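Local coordinates for protein metalloprotease stcE (Escherichia coli, PDB 4DNY) that is a secreted zinc metalloprotease of the metzincin type that acts as a mucinase, probably cleaving O-linked glycoproteins during adhesion and immune evasion, at residues 98-103 with 108-113. Residues are numbered along the deposited sequence; the frame is centred on the assembly and turned at random. Where two conformers were deposited one is given.
Sequences RKVTLS and LLFKYV
Val100, Leu102, Leu108 and Phe110 form part of the apolar interface between the two sheets of the StcE beta-sandwich domain. Strand 98-102 is an outermost strand of the three-stranded sheet, whereas 108-113 belongs to the five-stranded one. Their segment axes approach to 9.8 Å at 149° between N-to-C directions, a spacing that fits facing sheets rather than paired neighbours; backbone bonding goes instead within each sheet, Val100 to Val93 and Leu108 to Phe83.

Leu108 contributes the largest share of the contact, chiefly through its CD1 methyl. Its CG stands anti to the carbonyl carbon (chi1 -60°), and the extended chi2 of 172° sends CD1 into the angle between Val100 and Leu102. Val100 CG1 meets Leu108 CD1 tip to tip at 3.8 Å, while Leu102 CD1 arrives obliquely at 3.8 Å from Leu108 CD1. The Leu102 CB adds a further touch, 3.9 Å from Leu108 CD1. Val100 CG1 has a second partner: it lies in the plane of the Phe110 ring, at its edge, 3.9 Å from Phe110 CZ. The methyl therefore abuts the rim of the ring and does not lie over a face. Tyr95 meets Phe110 edge-to-face and also touches Val100, and Arg119 of strand 116-119 reaches both Val100 and Phe110, extending the packing beyond the two segments.

With 184 Å² buried in all and side-chain contacts that are all apolar, the attraction presumably comes from dispersion and the exclusion of water; neither hydrogen bonds nor salt bridges link the two segments, while backbone bonds hold each within its own sheet.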
loop_
_atom_site.group_PDB
_atom_site.type_symbol
_atom_site.label_atom_id
_atom_site.label_comp_id
_atom_site.label_asym_id
_atom_site.label_seq_id
_atom_site.Cartn_x
_atom_site.Cartn_y
_atom_site.Cartn_z
ATOM N N ARG A 98 7.162 10.759 4.007
ATOM C CA ARG A 98 5.979 10.812 4.889
ATOM C C ARG A 98 5.655 9.468 5.499
ATOM O O ARG A 98 6.143 8.452 5.071
ATOM C CB ARG A 98 4.788 11.361 4.118
ATOM C CG ARG A 98 5.044 12.798 3.594
ATOM C CD ARG A 98 3.783 13.436 3.071
ATOM N NE ARG A 98 4.104 14.693 2.401
ATOM C CZ ARG A 98 3.235 15.670 2.123
ATOM N NH1 ARG A 98 1.953 15.553 2.465
ATOM N NH2 ARG A 98 3.644 16.790 1.506
ATOM N N LYS A 99 4.843 9.502 6.532
ATOM C CA LYS A 99 4.318 8.293 7.141
ATOM C C LYS A 99 2.897 8.606 7.680
ATOM O O LYS A 99 2.547 9.771 7.924
ATOM C CB LYS A 99 5.231 7.796 8.252
ATOM C CG LYS A 99 5.337 8.709 9.413
ATOM C CD LYS A 99 6.283 8.132 10.461
ATOM C CE LYS A 99 6.678 9.118 11.555
ATOM N NZ LYS A 99 5.559 9.826 12.217
ATOM N N VAL A 100 2.106 7.542 7.822
ATOM C CA VAL A 100 0.750 7.662 8.316
ATOM C C VAL A 100 0.447 6.409 9.118
ATOM O O VAL A 100 0.936 5.306 8.814
ATOM C CB VAL A 100 -0.260 7.856 7.166
ATOM C CG1 VAL A 100 -0.268 6.638 6.167
ATOM C CG2 VAL A 100 -1.686 8.122 7.719
ATOM N N THR A 101 -0.315 6.569 10.181
ATOM C CA THR A 101 -0.768 5.425 10.988
ATOM C C THR A 101 -2.012 4.733 10.366
ATOM O O THR A 101 -2.989 5.398 10.024
ATOM C CB THR A 101 -1.087 5.878 12.413
ATOM O OG1 THR A 101 0.104 6.413 12.972
ATOM C CG2 THR A 101 -1.609 4.687 13.282
ATOM N N LEU A 102 -1.922 3.417 10.243
ATOM C CA LEU A 102 -3.026 2.599 9.802
ATOM C C LEU A 102 -3.580 1.912 11.037
ATOM O O LEU A 102 -2.934 1.030 11.600
ATOM C CB LEU A 102 -2.530 1.558 8.779
ATOM C CG LEU A 102 -3.559 0.532 8.313
ATOM C CD1 LEU A 102 -4.747 1.174 7.614
ATOM C CD2 LEU A 102 -2.838 -0.482 7.444
ATOM N N SER A 103 -4.736 2.353 11.496
ATOM C CA SER A 103 -5.305 1.824 12.726
ATOM C C SER A 103 -6.522 0.958 12.395
ATOM O O SER A 103 -7.054 0.991 11.283
ATOM C CB SER A 103 -5.669 2.947 13.685
ATOM O OG SER A 103 -6.605 3.854 13.120
ATOM N N LEU A 108 -6.885 3.217 3.755
ATOM C CA LEU A 108 -5.979 4.223 3.220
ATOM C C LEU A 108 -5.799 3.973 1.724
ATOM O O LEU A 108 -5.864 2.853 1.262
ATOM C CB LEU A 108 -4.608 4.168 3.888
ATOM C CG LEU A 108 -4.542 4.390 5.368
ATOM C CD1 LEU A 108 -3.125 4.096 5.845
ATOM C CD2 LEU A 108 -4.992 5.796 5.712
ATOM N N LEU A 109 -5.547 5.025 0.940
ATOM C CA LEU A 109 -5.386 4.862 -0.491
ATOM C C LEU A 109 -4.273 5.789 -1.031
ATOM O O LEU A 109 -4.209 6.974 -0.625
ATOM C CB LEU A 109 -6.670 5.188 -1.208
ATOM C CG LEU A 109 -6.727 4.956 -2.725
ATOM C CD1 LEU A 109 -6.569 3.440 -3.045
ATOM C CD2 LEU A 109 -8.021 5.464 -3.312
ATOM N N PHE A 110 -3.404 5.252 -1.879
ATOM C CA PHE A 110 -2.228 5.918 -2.415
ATOM C C PHE A 110 -2.164 5.755 -3.924
ATOM O O PHE A 110 -2.578 4.724 -4.469
ATOM C CB PHE A 110 -0.941 5.339 -1.801
ATOM C CG PHE A 110 -0.832 5.464 -0.323
ATOM C CD1 PHE A 110 -0.139 6.519 0.274
ATOM C CD2 PHE A 110 -1.387 4.521 0.497
ATOM C CE1 PHE A 110 -0.043 6.621 1.643
ATOM C CE2 PHE A 110 -1.267 4.609 1.894
ATOM C CZ PHE A 110 -0.565 5.666 2.441
ATOM N N LYS A 111 -1.633 6.781 -4.605
ATOM C CA LYS A 111 -1.338 6.752 -6.028
ATOM C C LYS A 111 0.007 7.436 -6.305
ATOM O O LYS A 111 0.297 8.449 -5.735
ATOM C CB LYS A 111 -2.459 7.458 -6.821
ATOM C CG LYS A 111 -2.243 7.446 -8.327
ATOM C CD LYS A 111 -3.452 7.906 -9.106
ATOM C CE LYS A 111 -3.133 8.066 -10.560
ATOM N NZ LYS A 111 -4.341 8.332 -11.454
ATOM N N TYR A 112 0.811 6.840 -7.194
ATOM C CA TYR A 112 2.140 7.324 -7.505
ATOM C C TYR A 112 2.048 8.177 -8.788
ATOM O O TYR A 112 1.599 7.686 -9.815
ATOM C CB TYR A 112 3.049 6.125 -7.751
ATOM C CG TYR A 112 4.518 6.381 -7.640
ATOM C CD1 TYR A 112 5.139 6.446 -6.409
ATOM C CD2 TYR A 112 5.312 6.419 -8.774
ATOM C CE1 TYR A 112 6.476 6.608 -6.269
ATOM C CE2 TYR A 112 6.706 6.554 -8.646
ATOM C CZ TYR A 112 7.274 6.628 -7.381
ATOM O OH TYR A 112 8.666 6.738 -7.252
ATOM N N VAL A 113 2.411 9.443 -8.693
ATOM C CA VAL A 113 2.341 10.353 -9.827
ATOM C C VAL A 113 3.680 11.068 -9.961
ATOM O O VAL A 113 4.105 11.798 -9.028
ATOM C CB VAL A 113 1.195 11.373 -9.685
ATOM C CG1 VAL A 113 1.103 12.223 -10.911
ATOM C CG2 VAL A 113 -0.137 10.606 -9.443
#